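Local coordinates for protein pectinesterase A (Erwinia chrysanthemi, PDB 2NTP) that hydrolyses the methyl esters of pectin's polygalacturonate chains, releasing methanol in the first step of plant-tissue maceration and soft rot, at residues Y4-S9 and T33-L38; F185-L190 and N224-R229; T270-H275 and F301-S306. One frame throughout, in Å; residues are numbered along the deposited sequence.

Overall arrangement
Pectinesterase A illustrates how a coiled chain is closed turn by turn. From the N terminus, interaction 1 closes the first loop: residues 4-9 pair with 33-38 after an excursion through helix 21-26. Interaction 2 closes a later loop by setting 224-229 beside 185-190, and interaction 3 brings 301-306 back to 270-275. The three follow in series, none nested or crossed. Interaction 1 sits at one end of the parallel beta-helix, its nearest atoms about 20 Å from those of interaction 2. Interactions 2 and 3 touch, since strands 226-229 and 271-272 are sheet neighbours: V227 pairs with S271 through the backbone, and R229 forms a salt bridge with D273.

Interaction 1. Residues Y4-S9 and T33-L38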
ATOM      1  N   TYR A   4      22.108   7.409 -16.258  1.00 40.85           N
ATOM      2  CA  TYR A   4      21.696   7.921 -14.950  1.00 39.62           C
ATOM      3  C   TYR A   4      22.150   9.360 -14.723  1.00 38.72           C
ATOM      4  O   TYR A   4      23.299   9.715 -15.003  1.00 38.63           O
ATOM      5  CB  TYR A   4      22.204   7.016 -13.820  1.00 39.78           C
ATOM      6  CG  TYR A   4      21.797   5.566 -13.962  1.00 39.80           C
ATOM      7  CD1 TYR A   4      20.481   5.161 -13.724  1.00 39.91           C
ATOM      8  CD2 TYR A   4      22.726   4.597 -14.338  1.00 39.89           C
ATOM      9  CE1 TYR A   4      20.104   3.829 -13.862  1.00 39.93           C
ATOM     10  CE2 TYR A   4      22.359   3.264 -14.477  1.00 40.03           C
ATOM     11  CZ  TYR A   4      21.048   2.887 -14.237  1.00 39.98           C
ATOM     12  OH  TYR A   4      20.684   1.569 -14.372  1.00 40.10           O
ATOM     13  N   ASN A   5      21.233  10.181 -14.219  1.00 37.34           N
ATOM     14  CA  ASN A   5      21.525  11.569 -13.876  1.00 36.23           C
ATOM     15  C   ASN A   5      22.289  11.693 -12.560  1.00 35.61           C
ATOM     16  O   ASN A   5      23.088  12.614 -12.381  1.00 35.40           O
ATOM     17  CB  ASN A   5      20.234  12.380 -13.791  1.00 36.07           C
ATOM     18  CG  ASN A   5      19.499  12.452 -15.113  1.00 35.81           C
ATOM     19  OD1 ASN A   5      18.580  11.674 -15.365  1.00 34.69           O
ATOM     20  ND2 ASN A   5      19.902  13.386 -15.970  1.00 35.26           N
ATOM     21  N   ALA A   6      22.027  10.766 -11.642  1.00 34.78           N
ATOM     22  CA  ALA A   6      22.702  10.722 -10.346  1.00 34.07           C
ATOM     23  C   ALA A   6      22.845   9.284  -9.867  1.00 33.65           C
ATOM     24  O   ALA A   6      22.041   8.423 -10.229  1.00 33.43           O
ATOM     25  CB  ALA A   6      21.939  11.550  -9.323  1.00 34.11           C
ATOM     26  N   VAL A   7      23.875   9.028  -9.062  1.00 33.17           N
ATOM     27  CA  VAL A   7      24.099   7.706  -8.473  1.00 32.87           C
ATOM     28  C   VAL A   7      24.257   7.836  -6.958  1.00 32.77           C
ATOM     29  O   VAL A   7      24.955   8.730  -6.477  1.00 32.47           O
ATOM     30  CB  VAL A   7      25.336   6.987  -9.087  1.00 32.84           C
ATOM     31  CG1 VAL A   7      25.516   5.597  -8.486  1.00 32.80           C
ATOM     32  CG2 VAL A   7      25.205   6.880 -10.605  1.00 32.75           C
ATOM     33  N   VAL A   8      23.589   6.951  -6.222  1.00 32.67           N
ATOM     34  CA  VAL A   8      23.704   6.879  -4.766  1.00 32.79           C
ATOM     35  C   VAL A   8      24.426   5.588  -4.388  1.00 33.17           C
ATOM     36  O   VAL A   8      24.111   4.521  -4.916  1.00 32.76           O
ATOM     37  CB  VAL A   8      22.310   6.927  -4.072  1.00 32.71           C
ATOM     38  CG1 VAL A   8      22.451   6.961  -2.555  1.00 32.56           C
ATOM     39  CG2 VAL A   8      21.520   8.131  -4.531  1.00 32.36           C
ATOM     40  N   SER A   9      25.402   5.692  -3.488  1.00 33.88           N
ATOM     41  CA  SER A   9      26.125   4.519  -2.993  1.00 34.82           C
ATOM     42  C   SER A   9      26.595   4.697  -1.553  1.00 35.43           C
ATOM     43  O   SER A   9      26.757   5.823  -1.076  1.00 35.31           O
ATOM     44  CB  SER A   9      27.318   4.184  -3.897  1.00 34.80           C
ATOM     45  OG  SER A   9      28.370   5.113  -3.721  1.00 35.18           O
ATOM     46  N   THR A  33      11.676  17.615 -16.836  1.00 18.31           N
ATOM     47  CA  THR A  33      12.495  16.701 -17.630  1.00 18.22           C
ATOM     48  C   THR A  33      12.768  15.446 -16.799  1.00 17.63           C
ATOM     49  O   THR A  33      12.843  15.532 -15.568  1.00 17.66           O
ATOM     50  CB  THR A  33      13.836  17.351 -18.059  1.00 18.37           C
ATOM     51  OG1 THR A  33      14.448  17.992 -16.931  1.00 19.76           O
ATOM     52  CG2 THR A  33      13.604  18.384 -19.154  1.00 19.06           C
ATOM     53  N   PRO A  34      12.896  14.275 -17.455  1.00 16.96           N
ATOM     54  CA  PRO A  34      13.167  13.053 -16.687  1.00 16.48           C
ATOM     55  C   PRO A  34      14.461  13.135 -15.873  1.00 16.05           C
ATOM     56  O   PRO A  34      15.477  13.640 -16.361  1.00 15.90           O
ATOM     57  CB  PRO A  34      13.271  11.963 -17.762  1.00 16.48           C
ATOM     58  CG  PRO A  34      13.488  12.687 -19.043  1.00 16.96           C
ATOM     59  CD  PRO A  34      12.802  14.004 -18.901  1.00 17.01           C
ATOM     60  N   PHE A  35      14.400  12.671 -14.628  1.00 15.51           N
ATOM     61  CA  PHE A  35      15.580  12.593 -13.770  1.00 15.26           C
ATOM     62  C   PHE A  35      15.642  11.198 -13.169  1.00 14.99           C
ATOM     63  O   PHE A  35      14.724  10.786 -12.453  1.00 15.23           O
ATOM     64  CB  PHE A  35      15.521  13.658 -12.671  1.00 15.29           C
ATOM     65  CG  PHE A  35      16.841  13.906 -11.991  1.00 15.73           C
ATOM     66  CD1 PHE A  35      17.778  14.767 -12.561  1.00 16.23           C
ATOM     67  CD2 PHE A  35      17.152  13.284 -10.784  1.00 15.58           C
ATOM     68  CE1 PHE A  35      19.002  15.006 -11.943  1.00 16.90           C
ATOM     69  CE2 PHE A  35      18.380  13.517 -10.157  1.00 16.03           C
ATOM     70  CZ  PHE A  35      19.304  14.379 -10.742  1.00 16.20           C
ATOM     71  N   VAL A  36      16.717  10.479 -13.477  1.00 14.60           N
ATOM     72  CA  VAL A  36      16.854   9.065 -13.128  1.00 14.51           C
ATOM     73  C   VAL A  36      18.020   8.858 -12.166  1.00 14.42           C
ATOM     74  O   VAL A  36      19.157   9.245 -12.454  1.00 14.68           O
ATOM     75  CB  VAL A  36      17.047   8.187 -14.389  1.00 14.56           C
ATOM     76  CG1 VAL A  36      16.948   6.703 -14.048  1.00 14.79           C
ATOM     77  CG2 VAL A  36      16.029   8.569 -15.468  1.00 14.54           C
ATOM     78  N   ILE A  37      17.724   8.237 -11.025  1.00 14.15           N
ATOM     79  CA  ILE A  37      18.717   8.009  -9.980  1.00 13.67           C
ATOM     80  C   ILE A  37      18.956   6.516  -9.764  1.00 13.91           C
ATOM     81  O   ILE A  37      18.015   5.755  -9.508  1.00 13.81           O
ATOM     82  CB  ILE A  37      18.292   8.675  -8.646  1.00 13.77           C
ATOM     83  CG1 ILE A  37      18.046  10.171  -8.857  1.00 13.24           C
ATOM     84  CG2 ILE A  37      19.350   8.432  -7.555  1.00 13.57           C
ATOM     85  CD1 ILE A  37      17.306  10.863  -7.714  1.00 13.42           C
ATOM     86  N   LEU A  38      20.215   6.100  -9.884  1.00 13.75           N
ATOM     87  CA  LEU A  38      20.598   4.735  -9.559  1.00 14.13           C
ATOM     88  C   LEU A  38      20.956   4.683  -8.085  1.00 14.04           C
ATOM     89  O   LEU A  38      21.724   5.517  -7.593  1.00 14.52           O
ATOM     90  CB  LEU A  38      21.777   4.254 -10.415  1.00 14.25           C
ATOM     91  CG  LEU A  38      22.342   2.852 -10.136  1.00 14.40           C
ATOM     92  CD1 LEU A  38      21.351   1.737 -10.481  1.00 15.38           C
ATOM     93  CD2 LEU A  38      23.663   2.642 -10.885  1.00 14.80           C
TER
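Backbone bonds between A6-V8 and V36-L38 set two parallel strands side by side. L38 N donates to A6 O (3.0 Å), and L38 O in turn accepts from V8 N at 2.7 Å. Ahead of strand 6-8 a side chain takes part in the pairing. V36 O takes N5 N at 2.9 Å together with a weak bond from A6 N, while V36 N gives a nearly straight bond (163°) of 2.9 Å to the side-chain oxygen N5 OD1. With CG anti to its own carbonyl carbon (chi1 -63°), N5 turns its amide back along the edge, where OD1 stands in for a backbone acceptor. The pairing belongs to a beta-alpha-beta unit, strand 6-8, helix 21-26 and strand 35-39, at one end of the right-handed parallel beta-helix that characterises the pectin lyase-like clan; strand 6-8 is one of the two outermost strands of its sheet.

Two CH-pi contacts flank this ladder. L38 CB sits 3.7 Å from the centroid of the Y4 ring, only 12° off its normal, and V36 CG1 meets the same ring at its edge. N5 CB lies over one face of the F35 ring, offset toward the rim, 3.7 Å from the centroid. Among the aliphatic contacts, V8 CG2 meets I37 CG2 at 3.7 Å, and both side chains pack against A24 of helix 21-26.

Interaction 2. Residues F185-L190 and N224-R229; sequences FNNCDL and NSRVIR
The guanidinium of R226 lies with one face over the carbonyl oxygen of C188, offset toward the rim of the group, and turns its edge to N187 and D189. This is a corner between neighbouring coils of the parallel beta-helix: N187 and N224, both with positive phi, occupy matching places where one sheet gives way to the next, and beyond them D189-L190 and R226-V227 pair as parallel strands.

R226 reaches back over this corner because its chain bends at chi3 (-62°). NH1 and NH2 then close end-on upon a single atom, N187 OD1, at 2.9 and 3.1 Å. The two approaches differ: NH1 comes only slightly tilted from the amide plane, whereas NH2 stands well above it. The other end of that amide is held by D167, to which N187 ND2 donates, so its rotation is fixed from both sides. D189 forms a salt bridge with NE, although the modelled spacing is too short to be trusted in detail.

Beside this cluster, N186 ND2 donates to N224 OD1 at 2.8 Å, on a lone pair, with the two amide planes almost perpendicular (89°). ND2 is also hydrogen-bonded to T223 OG1. S225 OG accepts from C188 N at 3.0 Å and is itself tied to T223 O, bracing the turn just where the disulfide from C188 to C168 fastens it to another coil.

The backbone ladder takes over from there, with R226 N donating to C188 O at 2.9 Å and L190 N to R226 O at 2.8 Å. Back at the corner, one water donates to both N187 OD1, at 2.9 Å, and N224 O, at 3.2 Å.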
ATOM      1  N   PHE A 185      -2.545  -3.919  -9.633  1.00  6.74           N
ATOM      2  CA  PHE A 185      -1.457  -4.786  -9.196  1.00  6.76           C
ATOM      3  C   PHE A 185      -1.418  -5.981 -10.130  1.00  7.44           C
ATOM      4  O   PHE A 185      -2.429  -6.673 -10.295  1.00  8.19           O
ATOM      5  CB  PHE A 185      -1.688  -5.257  -7.751  1.00  6.86           C
ATOM      6  CG  PHE A 185      -1.833  -4.132  -6.762  1.00  6.05           C
ATOM      7  CD1 PHE A 185      -3.061  -3.487  -6.582  1.00  5.69           C
ATOM      8  CD2 PHE A 185      -0.737  -3.707  -6.017  1.00  6.57           C
ATOM      9  CE1 PHE A 185      -3.186  -2.438  -5.677  1.00  6.28           C
ATOM     10  CE2 PHE A 185      -0.853  -2.663  -5.110  1.00  6.56           C
ATOM     11  CZ  PHE A 185      -2.076  -2.024  -4.940  1.00  6.61           C
ATOM     12  N   ASN A 186      -0.268  -6.215 -10.753  1.00  7.61           N
ATOM     13  CA  ASN A 186      -0.113  -7.373 -11.629  1.00  8.08           C
ATOM     14  C   ASN A 186       1.116  -8.202 -11.291  1.00  8.10           C
ATOM     15  O   ASN A 186       2.215  -7.666 -11.132  1.00  7.98           O
ATOM     16  CB  ASN A 186      -0.082  -6.964 -13.102  1.00  8.43           C
ATOM     17  CG  ASN A 186      -0.070  -8.171 -14.035  1.00  9.78           C
ATOM     18  OD1 ASN A 186       0.946  -8.479 -14.656  1.00 13.27           O
ATOM     19  ND2 ASN A 186      -1.183  -8.884 -14.091  1.00 10.34           N
ATOM     20  N   ASN A 187       0.919  -9.515 -11.188  1.00  8.20           N
ATOM     21  CA  ASN A 187       2.004 -10.445 -10.867  1.00  8.54           C
ATOM     22  C   ASN A 187       2.713 -10.082  -9.562  1.00  8.48           C
ATOM     23  O   ASN A 187       3.944 -10.080  -9.485  1.00  8.83           O
ATOM     24  CB  ASN A 187       2.992 -10.566 -12.039  1.00  9.06           C
ATOM     25  CG  ASN A 187       3.949 -11.730 -11.878  1.00 10.58           C
ATOM     26  OD1 ASN A 187       3.567 -12.803 -11.408  1.00 13.87           O
ATOM     27  ND2 ASN A 187       5.199 -11.525 -12.267  1.00 12.54           N
ATOM     28  N   CYS A 188       1.914  -9.769  -8.545  1.00  8.19           N
ATOM     29  CA  CYS A 188       2.434  -9.418  -7.232  1.00  8.27           C
ATOM     30  C   CYS A 188       2.200 -10.536  -6.224  1.00  8.25           C
ATOM     31  O   CYS A 188       1.222 -11.290  -6.334  1.00  8.19           O
ATOM     32  CB  CYS A 188       1.779  -8.129  -6.733  1.00  8.30           C
ATOM     33  SG  CYS A 188       2.362  -6.624  -7.548  1.00  8.81           S
ATOM     34  N   ASP A 189       3.097 -10.631  -5.244  1.00  7.99           N
ATOM     35  CA  ASP A 189       2.889 -11.477  -4.078  1.00  8.45           C
ATOM     36  C   ASP A 189       2.380 -10.607  -2.942  1.00  7.63           C
ATOM     37  O   ASP A 189       3.077  -9.696  -2.491  1.00  7.78           O
ATOM     38  CB  ASP A 189       4.186 -12.159  -3.653  1.00  9.01           C
ATOM     39  CG  ASP A 189       4.517 -13.374  -4.500  1.00 11.79           C
ATOM     40  OD1 ASP A 189       3.752 -13.688  -5.427  1.00 15.47           O
ATOM     41  OD2 ASP A 189       5.552 -14.010  -4.231  1.00 15.90           O
ATOM     42  N   LEU A 190       1.167 -10.887  -2.491  1.00  6.97           N
ATOM     43  CA  LEU A 190       0.581 -10.162  -1.369  1.00  6.48           C
ATOM     44  C   LEU A 190       0.666 -11.066  -0.151  1.00  6.36           C
ATOM     45  O   LEU A 190       0.019 -12.118  -0.102  1.00  6.28           O
ATOM     46  CB  LEU A 190      -0.866  -9.756  -1.676  1.00  6.52           C
ATOM     47  CG  LEU A 190      -1.098  -8.958  -2.974  1.00  6.81           C
ATOM     48  CD1 LEU A 190      -2.561  -8.556  -3.103  1.00  8.25           C
ATOM     49  CD2 LEU A 190      -0.199  -7.718  -3.081  1.00  7.60           C
ATOM     50  N   ASN A 224      -3.599 -11.510 -11.724  1.00  7.56           N
ATOM     51  CA  ASN A 224      -2.515 -12.468 -11.973  1.00  8.17           C
ATOM     52  C   ASN A 224      -1.507 -12.504 -10.829  1.00  8.01           C
ATOM     53  O   ASN A 224      -0.294 -12.561 -11.046  1.00  8.59           O
ATOM     54  CB  ASN A 224      -1.812 -12.143 -13.298  1.00  8.75           C
ATOM     55  CG  ASN A 224      -2.788 -11.943 -14.452  1.00  9.76           C
ATOM     56  OD1 ASN A 224      -2.757 -10.913 -15.138  1.00 13.93           O
ATOM     57  ND2 ASN A 224      -3.657 -12.919 -14.670  1.00 10.19           N
ATOM     58  N   SER A 225      -2.023 -12.474  -9.604  1.00  7.54           N
ATOM     59  CA  SER A 225      -1.181 -12.354  -8.427  1.00  7.66           C
ATOM     60  C   SER A 225      -1.291 -13.569  -7.515  1.00  7.56           C
ATOM     61  O   SER A 225      -1.968 -14.547  -7.838  1.00  7.55           O
ATOM     62  CB  SER A 225      -1.530 -11.064  -7.675  1.00  7.59           C
ATOM     63  OG  SER A 225      -1.088  -9.938  -8.413  1.00  7.82           O
ATOM     64  N   ARG A 226      -0.605 -13.503  -6.380  1.00  7.81           N
ATOM     65  CA  ARG A 226      -0.575 -14.591  -5.426  1.00  8.51           C
ATOM     66  C   ARG A 226      -0.813 -14.007  -4.046  1.00  8.26           C
ATOM     67  O   ARG A 226      -0.058 -13.147  -3.591  1.00  8.21           O
ATOM     68  CB  ARG A 226       0.772 -15.326  -5.485  1.00  8.90           C
ATOM     69  CG  ARG A 226       0.988 -16.099  -6.798  1.00 11.46           C
ATOM     70  CD  ARG A 226       2.463 -16.344  -7.111  1.00 16.47           C
ATOM     71  NE  ARG A 226       3.208 -15.093  -7.282  1.00 20.06           N
ATOM     72  CZ  ARG A 226       3.167 -14.307  -8.361  1.00 21.07           C
ATOM     73  NH1 ARG A 226       2.412 -14.614  -9.408  1.00 22.25           N
ATOM     74  NH2 ARG A 226       3.889 -13.194  -8.384  1.00 22.17           N
ATOM     75  N   VAL A 227      -1.887 -14.467  -3.414  1.00  7.91           N
ATOM     76  CA  VAL A 227      -2.251 -14.092  -2.059  1.00  7.79           C
ATOM     77  C   VAL A 227      -1.750 -15.209  -1.147  1.00  8.08           C
ATOM     78  O   VAL A 227      -2.307 -16.311  -1.120  1.00  7.33           O
ATOM     79  CB  VAL A 227      -3.783 -13.871  -1.955  1.00  7.64           C
ATOM     80  CG1 VAL A 227      -4.256 -13.833  -0.511  1.00  7.80           C
ATOM     81  CG2 VAL A 227      -4.168 -12.591  -2.686  1.00  8.00           C
ATOM     82  N   ILE A 228      -0.671 -14.920  -0.423  1.00  8.40           N
ATOM     83  CA  ILE A 228       0.070 -15.959   0.295  1.00  9.45           C
ATOM     84  C   ILE A 228       0.254 -15.642   1.778  1.00  9.70           C
ATOM     85  O   ILE A 228       0.213 -14.484   2.189  1.00  9.56           O
ATOM     86  CB  ILE A 228       1.458 -16.255  -0.359  1.00  9.69           C
ATOM     87  CG1 ILE A 228       2.392 -15.042  -0.274  1.00 10.09           C
ATOM     88  CG2 ILE A 228       1.288 -16.728  -1.823  1.00 10.30           C
ATOM     89  CD1 ILE A 228       3.822 -15.324  -0.758  1.00 10.30           C
ATOM     90  N   ARG A 229       0.447 -16.690   2.571  1.00 10.28           N
ATOM     91  CA  ARG A 229       0.748 -16.523   3.985  1.00 11.00           C
ATOM     92  C   ARG A 229       2.254 -16.452   4.175  1.00 10.95           C
ATOM     93  O   ARG A 229       3.018 -17.131   3.476  1.00 11.00           O
ATOM     94  CB  ARG A 229       0.151 -17.653   4.824  1.00 11.77           C
ATOM     95  CG  ARG A 229       0.422 -19.033   4.299  1.00 14.58           C
ATOM     96  CD  ARG A 229       0.088 -20.081   5.333  1.00 18.37           C
ATOM     97  NE  ARG A 229      -0.689 -21.156   4.738  1.00 23.20           N
ATOM     98  CZ  ARG A 229      -1.965 -21.397   5.015  1.00 23.79           C
ATOM     99  NH1 ARG A 229      -2.620 -20.665   5.912  1.00 24.47           N
ATOM    100  NH2 ARG A 229      -2.581 -22.398   4.413  1.00 26.14           N
TER
HETATM  101  O   HOH W   1       1.579 -13.873 -13.301  1.00 30.07           O

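Interaction 3. Residues T270-H275 and F301-S306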
ATOM      1  N   THR A 270      -6.250 -14.757  -9.586  1.00  8.02           N
ATOM      2  CA  THR A 270      -5.312 -14.652  -8.476  1.00  8.23           C
ATOM      3  C   THR A 270      -5.383 -15.880  -7.566  1.00  8.54           C
ATOM      4  O   THR A 270      -6.470 -16.348  -7.233  1.00  8.34           O
ATOM      5  CB  THR A 270      -5.547 -13.325  -7.706  1.00  8.43           C
ATOM      6  OG1 THR A 270      -5.078 -12.243  -8.515  1.00  8.40           O
ATOM      7  CG2 THR A 270      -4.807 -13.295  -6.370  1.00  8.14           C
ATOM      8  N   SER A 271      -4.221 -16.408  -7.187  1.00  8.71           N
ATOM      9  CA  SER A 271      -4.171 -17.545  -6.270  1.00  9.37           C
ATOM     10  C   SER A 271      -4.350 -17.073  -4.833  1.00  9.18           C
ATOM     11  O   SER A 271      -3.928 -15.975  -4.472  1.00  9.15           O
ATOM     12  CB  SER A 271      -2.872 -18.338  -6.415  1.00  9.75           C
ATOM     13  OG  SER A 271      -1.753 -17.591  -6.001  1.00 12.83           O
ATOM     14  N   MET A 272      -4.988 -17.907  -4.021  1.00  9.16           N
ATOM     15  CA  MET A 272      -5.233 -17.578  -2.622  1.00  9.20           C
ATOM     16  C   MET A 272      -5.035 -18.815  -1.778  1.00  9.63           C
ATOM     17  O   MET A 272      -5.659 -19.845  -2.037  1.00  9.51           O
ATOM     18  CB  MET A 272      -6.663 -17.068  -2.430  1.00  9.10           C
ATOM     19  CG  MET A 272      -6.994 -15.807  -3.192  1.00  9.00           C
ATOM     20  SD  MET A 272      -8.744 -15.417  -3.138  1.00  9.12           S
ATOM     21  CE  MET A 272      -8.732 -13.906  -4.097  1.00  9.45           C
ATOM     22  N   ASP A 273      -4.177 -18.718  -0.767  1.00  9.75           N
ATOM     23  CA  ASP A 273      -4.051 -19.794   0.212  1.00 10.37           C
ATOM     24  C   ASP A 273      -5.221 -19.763   1.196  1.00 10.09           C
ATOM     25  O   ASP A 273      -6.025 -18.818   1.197  1.00  9.54           O
ATOM     26  CB  ASP A 273      -2.710 -19.728   0.947  1.00 10.84           C
ATOM     27  CG  ASP A 273      -2.247 -21.096   1.452  1.00 13.17           C
ATOM     28  OD1 ASP A 273      -3.014 -22.093   1.370  1.00 16.80           O
ATOM     29  OD2 ASP A 273      -1.099 -21.179   1.933  1.00 16.26           O
ATOM     30  N   ASN A 274      -5.322 -20.796   2.032  1.00 10.28           N
ATOM     31  CA  ASN A 274      -6.505 -20.967   2.872  1.00 10.07           C
ATOM     32  C   ASN A 274      -6.572 -20.069   4.108  1.00  9.38           C
ATOM     33  O   ASN A 274      -7.489 -20.206   4.907  1.00  9.42           O
ATOM     34  CB  ASN A 274      -6.722 -22.450   3.248  1.00 10.81           C
ATOM     35  CG  ASN A 274      -5.778 -22.936   4.329  1.00 11.73           C
ATOM     36  OD1 ASN A 274      -4.929 -22.195   4.822  1.00 12.64           O
ATOM     37  ND2 ASN A 274      -5.931 -24.202   4.712  1.00 15.28           N
ATOM     38  N   HIS A 275      -5.619 -19.148   4.257  1.00  8.85           N
ATOM     39  CA  HIS A 275      -5.724 -18.125   5.303  1.00  8.44           C
ATOM     40  C   HIS A 275      -6.885 -17.158   5.010  1.00  8.29           C
ATOM     41  O   HIS A 275      -7.405 -16.499   5.915  1.00  8.52           O
ATOM     42  CB  HIS A 275      -4.387 -17.389   5.511  1.00  8.40           C
ATOM     43  CG  HIS A 275      -3.918 -16.604   4.322  1.00  7.69           C
ATOM     44  ND1 HIS A 275      -3.553 -17.191   3.127  1.00  7.16           N
ATOM     45  CD2 HIS A 275      -3.721 -15.273   4.160  1.00  7.00           C
ATOM     46  CE1 HIS A 275      -3.169 -16.255   2.278  1.00  7.53           C
ATOM     47  NE2 HIS A 275      -3.264 -15.082   2.880  1.00  7.70           N
ATOM     48  N   PHE A 301     -16.999  -5.392  -3.996  1.00  8.64           N
ATOM     49  CA  PHE A 301     -16.053  -6.467  -3.714  1.00  8.43           C
ATOM     50  C   PHE A 301     -16.328  -7.664  -4.621  1.00  8.55           C
ATOM     51  O   PHE A 301     -17.378  -8.313  -4.499  1.00  8.82           O
ATOM     52  CB  PHE A 301     -16.193  -6.913  -2.253  1.00  8.48           C
ATOM     53  CG  PHE A 301     -15.715  -5.906  -1.226  1.00  7.85           C
ATOM     54  CD1 PHE A 301     -14.923  -4.814  -1.574  1.00  8.86           C
ATOM     55  CD2 PHE A 301     -16.028  -6.098   0.121  1.00  8.12           C
ATOM     56  CE1 PHE A 301     -14.479  -3.912  -0.599  1.00  8.72           C
ATOM     57  CE2 PHE A 301     -15.581  -5.206   1.105  1.00  8.67           C
ATOM     58  CZ  PHE A 301     -14.806  -4.111   0.741  1.00  8.93           C
ATOM     59  N   PHE A 302     -15.394  -7.960  -5.527  1.00  8.64           N
ATOM     60  CA  PHE A 302     -15.602  -9.025  -6.517  1.00  8.88           C
ATOM     61  C   PHE A 302     -14.365  -9.867  -6.778  1.00  8.60           C
ATOM     62  O   PHE A 302     -13.239  -9.417  -6.574  1.00  7.97           O
ATOM     63  CB  PHE A 302     -16.077  -8.441  -7.852  1.00  9.67           C
ATOM     64  CG  PHE A 302     -17.337  -7.631  -7.754  1.00 10.24           C
ATOM     65  CD1 PHE A 302     -18.583  -8.257  -7.729  1.00 12.00           C
ATOM     66  CD2 PHE A 302     -17.281  -6.243  -7.699  1.00 11.54           C
ATOM     67  CE1 PHE A 302     -19.756  -7.504  -7.640  1.00 12.60           C
ATOM     68  CE2 PHE A 302     -18.450  -5.483  -7.606  1.00 12.19           C
ATOM     69  CZ  PHE A 302     -19.686  -6.119  -7.577  1.00 12.00           C
ATOM     70  N   GLU A 303     -14.597 -11.090  -7.255  1.00  8.27           N
ATOM     71  CA  GLU A 303     -13.536 -11.976  -7.711  1.00  8.21           C
ATOM     72  C   GLU A 303     -13.842 -12.509  -9.105  1.00  8.44           C
ATOM     73  O   GLU A 303     -14.999 -12.551  -9.532  1.00  8.41           O
ATOM     74  CB  GLU A 303     -13.370 -13.162  -6.763  1.00  8.28           C
ATOM     75  CG  GLU A 303     -12.740 -12.826  -5.432  1.00  8.11           C
ATOM     76  CD  GLU A 303     -12.841 -13.982  -4.468  1.00  8.94           C
ATOM     77  OE1 GLU A 303     -13.842 -14.047  -3.729  1.00  8.82           O
ATOM     78  OE2 GLU A 303     -11.932 -14.837  -4.470  1.00  8.74           O
ATOM     79  N   TYR A 304     -12.791 -12.925  -9.799  1.00  8.59           N
ATOM     80  CA  TYR A 304     -12.930 -13.599 -11.074  1.00  9.02           C
ATOM     81  C   TYR A 304     -11.854 -14.669 -11.163  1.00  8.93           C
ATOM     82  O   TYR A 304     -10.667 -14.366 -11.142  1.00  8.72           O
ATOM     83  CB  TYR A 304     -12.808 -12.607 -12.233  1.00  9.51           C
ATOM     84  CG  TYR A 304     -12.934 -13.248 -13.602  1.00 10.27           C
ATOM     85  CD1 TYR A 304     -14.176 -13.655 -14.094  1.00 10.84           C
ATOM     86  CD2 TYR A 304     -11.811 -13.444 -14.404  1.00 11.02           C
ATOM     87  CE1 TYR A 304     -14.293 -14.239 -15.353  1.00 11.41           C
ATOM     88  CE2 TYR A 304     -11.915 -14.026 -15.667  1.00 11.76           C
ATOM     89  CZ  TYR A 304     -13.158 -14.421 -16.134  1.00 11.50           C
ATOM     90  OH  TYR A 304     -13.261 -15.000 -17.381  1.00 12.78           O
ATOM     91  N   LYS A 305     -12.295 -15.921 -11.222  1.00  8.93           N
ATOM     92  CA  LYS A 305     -11.414 -17.078 -11.395  1.00  9.01           C
ATOM     93  C   LYS A 305     -10.251 -17.133 -10.395  1.00  8.65           C
ATOM     94  O   LYS A 305      -9.104 -17.398 -10.764  1.00  8.47           O
ATOM     95  CB  LYS A 305     -10.939 -17.182 -12.855  1.00  9.52           C
ATOM     96  CG  LYS A 305     -12.106 -17.351 -13.822  1.00 11.47           C
ATOM     97  CD  LYS A 305     -11.663 -17.676 -15.233  1.00 15.51           C
ATOM     98  CE  LYS A 305     -12.867 -18.095 -16.068  1.00 17.76           C
ATOM     99  NZ  LYS A 305     -12.501 -18.497 -17.458  1.00 20.06           N
ATOM    100  N   SER A 306     -10.561 -16.883  -9.123  1.00  8.26           N
ATOM    101  CA  SER A 306      -9.597 -17.137  -8.065  1.00  8.26           C
ATOM    102  C   SER A 306      -9.297 -18.635  -8.032  1.00  8.58           C
ATOM    103  O   SER A 306     -10.122 -19.454  -8.442  1.00  8.57           O
ATOM    104  CB  SER A 306     -10.122 -16.665  -6.710  1.00  8.32           C
ATOM    105  OG  SER A 306     -10.367 -15.272  -6.707  1.00  7.44           O
TER
HETATM  106  O   HOH W   2      -8.922 -13.939  -8.623  1.00  8.69           O
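M272 and E303 reach for each other from opposite directions, each with CG anti to its own carbonyl carbon (chi1 -61° and -72°) and an extended chain beyond. The torsions carry the methionine methyl, CE, to 3.4 Å from E303 OE2, and the same methyl lies 3.4 Å from S306 OG. SD follows close behind, so the thioether end fills the place beside a carboxylate oxygen and a hydroxyl. These are van der Waals contacts; a methyl next to sulfur may be slightly polarised by the carboxylate, but the effect would be small.

The two oxygens it touches are themselves bonded. S306 OG donates to E303 OE2 over 2.8 Å, arriving on the anti side of the carboxylate and 22° out of its plane. E303 OE1 makes a salt bridge to R317, which ties down the other end of the group and probably steadies its negative charge in this buried setting.

In the fold, the contact closes a corner toward the far end of the parallel beta-helix from strand 6-8. Strand 271-272 is an edge strand of one sheet and strand 300-304 an edge strand of another, and M272 packs inward on F267 and L241. After Y304 the chain turns through K305, whose phi is positive, and S306 comes alongside T270.

There the polar linkage is indirect. A water accepts from T270 N at 3.0 Å and donates both to Y304 O (3.1 Å) and to S306 OG (2.7 Å), leaving that hydroxyl between the water and the carboxylate. Next to it, S306 CA approaches T270 O at 3.3 Å in a CA-H...O contact. The T270 hydroxyl faces other partners, L268 O and S225 N.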